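Local coordinates for lectin 2 (Agrocybe aegerita, PDB 4TQK), which binds N-acetylglucosamine, which occupies several sites round the rim of its seven-bladed beta-propeller, consistent with a sugar-recognising fungal lectin, at residues G135-L140 and G161-G166; C251-N256 and K266-D271; G302-Y307 and A320-K325. The protein carries 1 engineered substitution. All blocks are in the same frame, centred on the assembly; numbering follows the deposited sequence.

How the contacts relate
Read from the N terminus, the three contacts follow one another in series; none nests in or crosses another. Contact 1 closes a 20-residue span containing the outer strands of the blade 117-157, and ties a tight turn of that blade to the loop leading into strand 173-177 of the next. Contact 2 closes the outer hairpin of the blade 230-269, and contact 3 that of the following blade, 285-324. Contacts 2 and 3, with centres about 20 Å apart, touch through Asp271 and Ala320 and share one N-acetylglucosamine (chain G). Contact 1 lies across the chain's centre from contact 3, their centres about 40 Å apart, and touches two other sugars.

Contact 1: G135-L140 and G161-G166; sequences GEKGVL and GYDAGG. With NAG (2-acetamido-2-deoxy-beta-D-glucopyranose), chain C; NAG (2-acetamido-2-deoxy-beta-D-glucopyranose), chain E.
Glu136 lays its side chain alongside Tyr162, both running the same way. Its CB is beside the N-acetylglucosamine of chain C, 3.8 Å from the sugar's O7. With CG anti to the backbone N (chi1 -158°) and a bend at chi2, the chain then turns off toward the ring, and CD comes to lie 3.9 Å from Tyr162 CD2. The carboxylate branches there: OE1 stays near Tyr162 CB and accepts a hydrogen bond from His116, whereas OE2 approaches Tyr162 CD2 at 3.3 Å. The carboxylate and ring planes are 44° apart, so the two flat groups do not stack.

The type I turn Gly161 to Ala164 presents successive N-H groups to 135-136. Tyr162 N donates to Gly135 O (2.8 Å) and Asp163 N to Glu136 O (2.6 Å), and these two bonds join the backbones. Glycine suits position 161 because the space where a side chain would start is taken by Gly138 N and Gly135 O. On the exposed flank Lys137 NZ makes a weak, long salt bridge of 3.4 Å to Asp163 OD2, and a water links the same two atoms more closely.

The backbone serves two sugars: Glu136 N donates to O7 of the N-acetylglucosamine of chain C, and Gly165 O accepts from N2 of the N-acetylglucosamine of chain E. The turn 135-138 connects strand 130-134 to strand 139-146, where Val139 packs between Ile132 and Val156 of the flanking strands; 161-166 belongs to the loop that leaves strand 154-157 for strand 173-177, a strand of the next blade.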
# COMPACT_ATOMS: atom_id res chain seq x y z
N GLY A 135 -2.38 -33.16 2.74
CA GLY A 135 -1.80 -33.95 3.80
C GLY A 135 -1.77 -35.43 3.48
O GLY A 135 -1.58 -35.82 2.33
N GLU A 136 -1.96 -36.24 4.52
CA GLU A 136 -1.79 -37.67 4.42
C GLU A 136 -2.98 -38.31 3.67
O GLU A 136 -2.79 -39.07 2.74
CB GLU A 136 -1.59 -38.25 5.82
CG GLU A 136 -0.90 -39.62 5.90
CD GLU A 136 0.55 -39.66 5.39
OE1 GLU A 136 1.32 -38.69 5.53
OE2 GLU A 136 0.92 -40.71 4.84
N LYS A 137 -4.20 -37.94 4.05
CA LYS A 137 -5.41 -38.56 3.53
C LYS A 137 -6.13 -37.74 2.47
O LYS A 137 -7.24 -38.08 2.08
CB LYS A 137 -6.36 -38.90 4.68
CG LYS A 137 -5.83 -39.93 5.64
CD LYS A 137 -5.02 -40.97 4.87
CE LYS A 137 -5.59 -42.37 5.01
NZ LYS A 137 -4.79 -43.18 5.96
N GLY A 138 -5.50 -36.67 2.00
CA GLY A 138 -6.11 -35.85 0.98
C GLY A 138 -5.96 -34.37 1.29
O GLY A 138 -4.98 -33.93 1.90
N VAL A 139 -6.95 -33.59 0.87
CA VAL A 139 -6.94 -32.15 1.06
C VAL A 139 -7.67 -31.81 2.36
O VAL A 139 -8.86 -32.13 2.51
CB VAL A 139 -7.60 -31.44 -0.14
CG1 VAL A 139 -7.49 -29.95 0.01
CG2 VAL A 139 -6.95 -31.89 -1.44
N LEU A 140 -6.95 -31.19 3.29
CA LEU A 140 -7.51 -30.70 4.55
C LEU A 140 -7.76 -29.21 4.43
O LEU A 140 -6.88 -28.46 4.01
CB LEU A 140 -6.53 -30.91 5.72
CG LEU A 140 -6.11 -32.26 6.28
CD1 LEU A 140 -7.26 -32.93 6.99
CD2 LEU A 140 -5.56 -33.13 5.17
N GLY A 161 -3.41 -36.49 -1.76
CA GLY A 161 -2.70 -36.65 -0.50
C GLY A 161 -1.62 -37.72 -0.54
O GLY A 161 -1.62 -38.62 -1.40
N TYR A 162 -0.69 -37.63 0.40
CA TYR A 162 0.46 -38.53 0.44
C TYR A 162 0.01 -40.00 0.47
O TYR A 162 0.67 -40.90 -0.07
CB TYR A 162 1.36 -38.18 1.64
CG TYR A 162 2.67 -38.93 1.64
CD1 TYR A 162 3.83 -38.37 1.09
CD2 TYR A 162 2.74 -40.21 2.18
CE1 TYR A 162 5.03 -39.08 1.08
CE2 TYR A 162 3.93 -40.92 2.18
CZ TYR A 162 5.07 -40.36 1.63
OH TYR A 162 6.23 -41.10 1.66
N ASP A 163 -1.14 -40.25 1.10
CA ASP A 163 -1.69 -41.59 1.14
C ASP A 163 -3.07 -41.61 0.48
O ASP A 163 -3.97 -42.30 0.94
CB ASP A 163 -1.75 -42.11 2.58
CG ASP A 163 -1.93 -43.62 2.65
OD1 ASP A 163 -1.48 -44.31 1.71
OD2 ASP A 163 -2.53 -44.12 3.63
N ALA A 164 -3.23 -40.84 -0.59
CA ALA A 164 -4.46 -40.85 -1.38
C ALA A 164 -4.35 -40.01 -2.65
O ALA A 164 -4.45 -38.80 -2.59
CB ALA A 164 -5.61 -40.32 -0.53
N GLY A 165 -4.10 -40.62 -3.80
CA GLY A 165 -3.52 -41.93 -3.89
C GLY A 165 -2.06 -41.67 -4.25
O GLY A 165 -1.73 -41.33 -5.40
N GLY A 166 -1.20 -41.75 -3.24
CA GLY A 166 0.23 -41.75 -3.43
C GLY A 166 0.80 -40.59 -4.21
O GLY A 166 1.44 -40.81 -5.23
C1 NAG C . -3.79 -36.24 10.25
C2 NAG C . -3.53 -34.82 9.74
C3 NAG C . -3.94 -33.82 10.80
C4 NAG C . -5.39 -34.09 11.18
C5 NAG C . -5.62 -35.55 11.55
C6 NAG C . -7.09 -35.87 11.84
C7 NAG C . -1.76 -34.63 8.08
C8 NAG C . -0.31 -34.36 7.81
N2 NAG C . -2.14 -34.65 9.35
O1 NAG C . -3.46 -37.16 9.24
O3 NAG C . -3.82 -32.51 10.31
O4 NAG C . -5.73 -33.27 12.27
O5 NAG C . -5.17 -36.38 10.50
O6 NAG C . -7.85 -35.61 10.69
O7 NAG C . -2.54 -34.82 7.14
C1 NAG E . -4.42 -42.15 -9.27
C2 NAG E . -4.07 -40.72 -8.88
C3 NAG E . -5.16 -40.28 -7.91
C4 NAG E . -6.49 -40.32 -8.65
C5 NAG E . -6.68 -41.61 -9.47
C6 NAG E . -7.79 -41.41 -10.49
C7 NAG E . -1.75 -40.06 -8.99
C8 NAG E . -0.47 -39.85 -8.24
N2 NAG E . -2.76 -40.59 -8.30
O1 NAG E . -3.35 -42.83 -9.87
O3 NAG E . -4.91 -38.98 -7.43
O4 NAG E . -7.57 -40.17 -7.75
O5 NAG E . -5.50 -42.02 -10.16
O6 NAG E . -8.03 -42.66 -11.08
O7 NAG E . -1.84 -39.75 -10.19
O HOH W 1 -2.30 -42.53 6.01

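Contact 2: C251-N256 and K266-D271; sequences CWVALN and KLVIND. With NAG (2-acetamido-2-deoxy-beta-D-glucopyranose), chain G; NAG (2-acetamido-2-deoxy-beta-D-glucopyranose), chain F.
Trp252 is sandwiched between a leucine of the partner strand and a bound sugar. Leu267 CB stands 4.0 Å from the centroid of its six-membered ring, only 3° off the ring normal, a CH-pi contact. Over the opposite face lies the N-acetylglucosamine of chain F, with C4 3.9 Å above the plane. A broad indole suits this place because it can offer apolar surface to the strand and to the C-H groups of a sugar at once. Leu267 CG is anti to the backbone N (chi1 179°), and from there CD1 lies over the five-membered part of the indole and also touches Cys251 O (3.3 Å).

The pairing is interrupted by a classic beta bulge: Val268 and Ile269 both face Cys251. Cys251 N donates to Ile269 O, while Cys251 O accepts from Val268 N; farther along, Val253 and Lys266 exchange two backbone bonds as a hydrogen-bonded antiparallel pair. These strands are the third and fourth of a four-stranded propeller blade, forming its outer hairpin.

On the side away from the indole, Cys251 CB packs on Ile269 CB at 4.0 Å, a buried spot that suits a small, apolar side chain. Val253 CG1 meets Val268 CG2 at 3.6 Å, the two valines crossing at about a right angle. Lys266 runs out extended from CG, its methylene CE lying 4.2 Å from Val253 CG2 and equally far from Leu255 CD1, an apolar stem below a charged tip. Past the bulge, Asp271 addresses the sugar of chain G with both oxygens: O3 donates to OD1 (2.6 Å) and O4 to OD2 (2.5 Å). Trp278 adds a weak bond to OD1, which may help fix the carboxylate's rotation.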
# COMPACT_ATOMS: atom_id res chain seq x y z
N CYS A 251 9.48 -25.18 -24.59
CA CYS A 251 8.28 -24.97 -23.79
C CYS A 251 7.04 -25.49 -24.49
O CYS A 251 6.78 -25.17 -25.65
CB CYS A 251 8.07 -23.49 -23.44
SG CYS A 251 9.45 -22.73 -22.58
N TRP A 252 6.29 -26.31 -23.77
CA TRP A 252 5.05 -26.87 -24.27
C TRP A 252 3.93 -26.24 -23.48
O TRP A 252 4.11 -25.90 -22.32
CB TRP A 252 5.02 -28.38 -24.01
CG TRP A 252 6.02 -29.14 -24.79
CD1 TRP A 252 7.33 -29.32 -24.49
CD2 TRP A 252 5.78 -29.86 -26.00
NE1 TRP A 252 7.93 -30.09 -25.45
CE2 TRP A 252 7.00 -30.44 -26.39
CE3 TRP A 252 4.66 -30.05 -26.81
CZ2 TRP A 252 7.14 -31.21 -27.54
CZ3 TRP A 252 4.80 -30.82 -27.97
CH2 TRP A 252 6.02 -31.39 -28.31
N VAL A 253 2.76 -26.10 -24.10
CA VAL A 253 1.61 -25.56 -23.42
C VAL A 253 0.38 -26.36 -23.80
O VAL A 253 0.35 -27.02 -24.85
CB VAL A 253 1.34 -24.11 -23.81
CG1 VAL A 253 2.60 -23.28 -23.74
CG2 VAL A 253 0.71 -24.04 -25.23
N ALA A 254 -0.63 -26.32 -22.93
CA ALA A 254 -1.99 -26.72 -23.28
C ALA A 254 -2.91 -25.59 -22.80
O ALA A 254 -2.89 -25.21 -21.63
CB ALA A 254 -2.38 -28.06 -22.63
N LEU A 255 -3.70 -25.05 -23.71
CA LEU A 255 -4.47 -23.84 -23.42
C LEU A 255 -5.88 -24.15 -22.91
O LEU A 255 -6.51 -25.13 -23.32
CB LEU A 255 -4.51 -22.92 -24.64
CG LEU A 255 -3.13 -22.44 -25.09
CD1 LEU A 255 -3.22 -21.72 -26.41
CD2 LEU A 255 -2.51 -21.54 -24.02
N ASN A 256 -6.35 -23.30 -22.01
CA ASN A 256 -7.65 -23.44 -21.39
C ASN A 256 -8.70 -22.81 -22.28
O ASN A 256 -8.51 -21.69 -22.76
CB ASN A 256 -7.64 -22.73 -20.03
CG ASN A 256 -8.85 -23.04 -19.21
OD1 ASN A 256 -9.94 -23.23 -19.74
ND2 ASN A 256 -8.67 -23.10 -17.88
N LYS A 266 1.19 -28.51 -27.32
CA LYS A 266 2.01 -28.08 -28.45
C LYS A 266 3.25 -27.27 -28.05
O LYS A 266 3.28 -26.64 -26.98
CB LYS A 266 1.17 -27.27 -29.44
CG LYS A 266 0.36 -26.18 -28.78
CD LYS A 266 -0.19 -25.18 -29.79
CE LYS A 266 -0.89 -24.03 -29.07
NZ LYS A 266 -1.25 -22.95 -30.00
N LEU A 267 4.26 -27.29 -28.92
CA LEU A 267 5.54 -26.64 -28.68
C LEU A 267 5.51 -25.20 -29.20
O LEU A 267 5.44 -24.98 -30.41
CB LEU A 267 6.67 -27.42 -29.35
CG LEU A 267 8.11 -26.91 -29.24
CD1 LEU A 267 8.60 -26.96 -27.80
CD2 LEU A 267 9.03 -27.71 -30.15
N VAL A 268 5.57 -24.24 -28.29
CA VAL A 268 5.42 -22.83 -28.66
C VAL A 268 6.73 -22.05 -28.59
O VAL A 268 6.86 -20.99 -29.21
CB VAL A 268 4.35 -22.14 -27.80
CG1 VAL A 268 3.02 -22.86 -27.95
CG2 VAL A 268 4.79 -22.08 -26.33
N ILE A 269 7.70 -22.56 -27.83
CA ILE A 269 9.03 -21.96 -27.81
C ILE A 269 10.06 -23.07 -27.94
O ILE A 269 9.96 -24.09 -27.26
CB ILE A 269 9.31 -21.18 -26.51
CG1 ILE A 269 8.13 -20.27 -26.15
CG2 ILE A 269 10.61 -20.38 -26.62
CD1 ILE A 269 8.31 -19.53 -24.85
N ASN A 270 11.04 -22.88 -28.84
CA ASN A 270 12.11 -23.85 -29.01
C ASN A 270 13.31 -23.54 -28.13
O ASN A 270 14.44 -23.41 -28.63
CB ASN A 270 12.55 -23.93 -30.46
CG ASN A 270 11.70 -24.87 -31.27
OD1 ASN A 270 11.87 -26.09 -31.20
ND2 ASN A 270 10.77 -24.31 -32.05
N ASP A 271 13.08 -23.44 -26.83
CA ASP A 271 14.14 -23.05 -25.92
C ASP A 271 13.69 -23.19 -24.46
O ASP A 271 12.53 -23.47 -24.20
CB ASP A 271 14.57 -21.61 -26.22
CG ASP A 271 16.05 -21.37 -25.94
OD1 ASP A 271 16.61 -22.03 -25.02
OD2 ASP A 271 16.65 -20.52 -26.64
C1 NAG G . 22.35 -21.49 -24.49
C2 NAG G . 21.15 -21.10 -23.64
C3 NAG G . 19.98 -21.26 -24.60
C4 NAG G . 20.18 -20.34 -25.79
C5 NAG G . 21.55 -20.54 -26.43
C6 NAG G . 21.83 -19.54 -27.55
C7 NAG G . 21.31 -21.52 -21.21
C8 NAG G . 21.02 -22.50 -20.11
N2 NAG G . 21.03 -21.92 -22.45
O1 NAG G . 23.49 -21.68 -23.69
O3 NAG G . 18.75 -21.00 -23.96
O4 NAG G . 19.19 -20.61 -26.74
O5 NAG G . 22.56 -20.47 -25.44
O6 NAG G . 21.80 -18.22 -27.04
O7 NAG G . 21.78 -20.42 -20.92
C1 NAG F . 8.13 -35.12 -25.39
C2 NAG F . 7.47 -34.15 -24.42
C3 NAG F . 5.98 -34.43 -24.39
C4 NAG F . 5.42 -34.34 -25.80
C5 NAG F . 6.22 -35.24 -26.76
C6 NAG F . 5.73 -35.09 -28.19
C7 NAG F . 8.98 -33.46 -22.63
C8 NAG F . 9.37 -33.67 -21.20
N2 NAG F . 8.05 -34.29 -23.10
O1 NAG F . 9.51 -34.87 -25.41
O3 NAG F . 5.37 -33.48 -23.56
O4 NAG F . 4.06 -34.71 -25.82
O5 NAG F . 7.60 -34.93 -26.68
O6 NAG F . 6.39 -36.02 -29.03
O7 NAG F . 9.52 -32.58 -23.29

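Contact 3: G302-Y307 and A320-K325; sequences GNAGVY and AKLVLK. With NAG (2-acetamido-2-deoxy-beta-D-glucopyranose), chain G.
Tyr307 carries Leu322 over one face of its ring and turns its hydroxyl to a sugar. Leu322 CB lies 3.9 Å from the ring centroid and 18° off the normal, a CH-pi contact in which the two side chains approach at a slant. The tyrosine holds CG beside its backbone N (chi1 -80°), which swings the ring under Leu322 and brings OH to 2.6 Å from O6 of the N-acetylglucosamine of chain G. Leu322 has the other common first torsion, CG anti to N (chi1 -178°), and from that branch CD1 touches Ala304 CB at 4.0 Å. This small methyl also lies near the side chain of Lys325.

The other side of the sheet is joined by branched residues. Val306 places CG1 anti to its backbone N, where it meets Val323 CG2 at 4.0 Å; Val306 also rests on Val299 and Phe301 of strand 297-301. The backbones are linked by Val306 N to Leu324 O and Val323 N to Val306 O, each 2.8 Å. Glycine suits position 305 on two counts: a CB would point toward the partner strand and run into Leu324 O, and the backbone angles by themselves call for glycine.

Bends at chi2, chi3 and chi4 fold Lys325 back beside Ala304, whose O accepts a hydrogen bond from Gln331. These strands form the outer hairpin of their propeller blade, within an FG-GAP-like repeat. The chemistry of the contact thus reaches the sugar at two points: Tyr307 joins an apolar face, packed on Leu322 CB, to a polar OH at the sugar's O6, and Asn303 N holds the acetamido O7 by a hydrogen bond from the backbone.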
# COMPACT_ATOMS: atom_id res chain seq x y z
N GLY A 302 19.76 -18.14 -17.35
CA GLY A 302 20.63 -19.17 -17.92
C GLY A 302 22.08 -18.93 -17.57
O GLY A 302 22.38 -18.26 -16.58
N ASN A 303 23.00 -19.46 -18.37
CA ASN A 303 24.41 -19.24 -18.08
C ASN A 303 24.87 -17.79 -18.26
O ASN A 303 25.50 -17.24 -17.38
CB ASN A 303 25.30 -20.16 -18.92
CG ASN A 303 25.12 -21.61 -18.57
OD1 ASN A 303 25.22 -22.01 -17.40
ND2 ASN A 303 24.87 -22.43 -19.59
N ALA A 304 24.57 -17.20 -19.41
CA ALA A 304 25.11 -15.88 -19.74
C ALA A 304 24.29 -14.75 -19.17
O ALA A 304 24.80 -13.65 -18.96
CB ALA A 304 25.25 -15.71 -21.25
N GLY A 305 23.01 -15.01 -18.92
CA GLY A 305 22.14 -13.96 -18.42
C GLY A 305 20.68 -14.29 -18.54
O GLY A 305 20.30 -15.46 -18.63
N VAL A 306 19.86 -13.24 -18.56
CA VAL A 306 18.41 -13.38 -18.62
C VAL A 306 17.86 -13.56 -20.04
O VAL A 306 18.02 -12.69 -20.87
CB VAL A 306 17.74 -12.15 -17.98
CG1 VAL A 306 16.23 -12.30 -18.00
CG2 VAL A 306 18.24 -11.96 -16.55
N TYR A 307 17.23 -14.71 -20.31
CA TYR A 307 16.56 -14.96 -21.58
C TYR A 307 15.06 -14.82 -21.38
O TYR A 307 14.52 -15.08 -20.30
CB TYR A 307 16.84 -16.36 -22.13
CG TYR A 307 18.17 -16.52 -22.85
CD1 TYR A 307 18.25 -16.37 -24.22
CD2 TYR A 307 19.32 -16.83 -22.15
CE1 TYR A 307 19.46 -16.51 -24.88
CE2 TYR A 307 20.54 -16.97 -22.80
CZ TYR A 307 20.60 -16.82 -24.16
OH TYR A 307 21.79 -16.96 -24.81
N ALA A 320 12.85 -16.60 -28.52
CA ALA A 320 13.63 -16.30 -27.32
C ALA A 320 14.83 -15.42 -27.68
O ALA A 320 15.31 -15.45 -28.81
CB ALA A 320 14.10 -17.57 -26.66
N LYS A 321 15.31 -14.66 -26.71
CA LYS A 321 16.50 -13.83 -26.89
C LYS A 321 17.03 -13.47 -25.51
O LYS A 321 16.29 -13.52 -24.53
CB LYS A 321 16.13 -12.54 -27.63
CG LYS A 321 15.30 -11.61 -26.77
CD LYS A 321 14.64 -10.49 -27.55
CE LYS A 321 13.50 -9.89 -26.74
NZ LYS A 321 12.66 -8.96 -27.54
N LEU A 322 18.30 -13.09 -25.44
CA LEU A 322 18.91 -12.63 -24.19
C LEU A 322 18.69 -11.13 -23.99
O LEU A 322 19.05 -10.33 -24.87
CB LEU A 322 20.40 -12.93 -24.20
CG LEU A 322 21.20 -12.56 -22.94
CD1 LEU A 322 22.45 -13.39 -22.85
CD2 LEU A 322 21.52 -11.07 -22.87
N VAL A 323 18.12 -10.73 -22.85
CA VAL A 323 17.83 -9.31 -22.61
C VAL A 323 18.71 -8.61 -21.56
O VAL A 323 18.65 -7.38 -21.40
CB VAL A 323 16.36 -9.07 -22.19
CG1 VAL A 323 15.42 -9.88 -23.06
CG2 VAL A 323 16.16 -9.41 -20.70
N LEU A 324 19.51 -9.38 -20.83
CA LEU A 324 20.33 -8.78 -19.80
C LEU A 324 21.50 -9.69 -19.37
O LEU A 324 21.31 -10.85 -18.99
CB LEU A 324 19.46 -8.36 -18.60
CG LEU A 324 20.17 -7.78 -17.38
CD1 LEU A 324 20.77 -6.40 -17.66
CD2 LEU A 324 19.19 -7.70 -16.24
N LYS A 325 22.70 -9.14 -19.47
CA LYS A 325 23.92 -9.86 -19.12
C LYS A 325 24.20 -9.81 -17.63
O LYS A 325 25.19 -9.24 -17.20
CB LYS A 325 25.11 -9.27 -19.87
CG LYS A 325 25.16 -9.70 -21.32
CD LYS A 325 25.21 -11.22 -21.37
CE LYS A 325 26.39 -11.79 -20.56
NZ LYS A 325 27.58 -12.02 -21.41
C1 NAG G . 22.35 -21.49 -24.49
C2 NAG G . 21.15 -21.10 -23.64
C3 NAG G . 19.98 -21.26 -24.60
C4 NAG G . 20.18 -20.34 -25.79
C5 NAG G . 21.55 -20.54 -26.43
C6 NAG G . 21.83 -19.54 -27.55
C7 NAG G . 21.31 -21.52 -21.21
C8 NAG G . 21.02 -22.50 -20.11
N2 NAG G . 21.03 -21.92 -22.45
O1 NAG G . 23.49 -21.68 -23.69
O3 NAG G . 18.75 -21.00 -23.96
O4 NAG G . 19.19 -20.61 -26.74
O5 NAG G . 22.56 -20.47 -25.44
O6 NAG G . 21.80 -18.22 -27.04
O7 NAG G . 21.78 -20.42 -20.92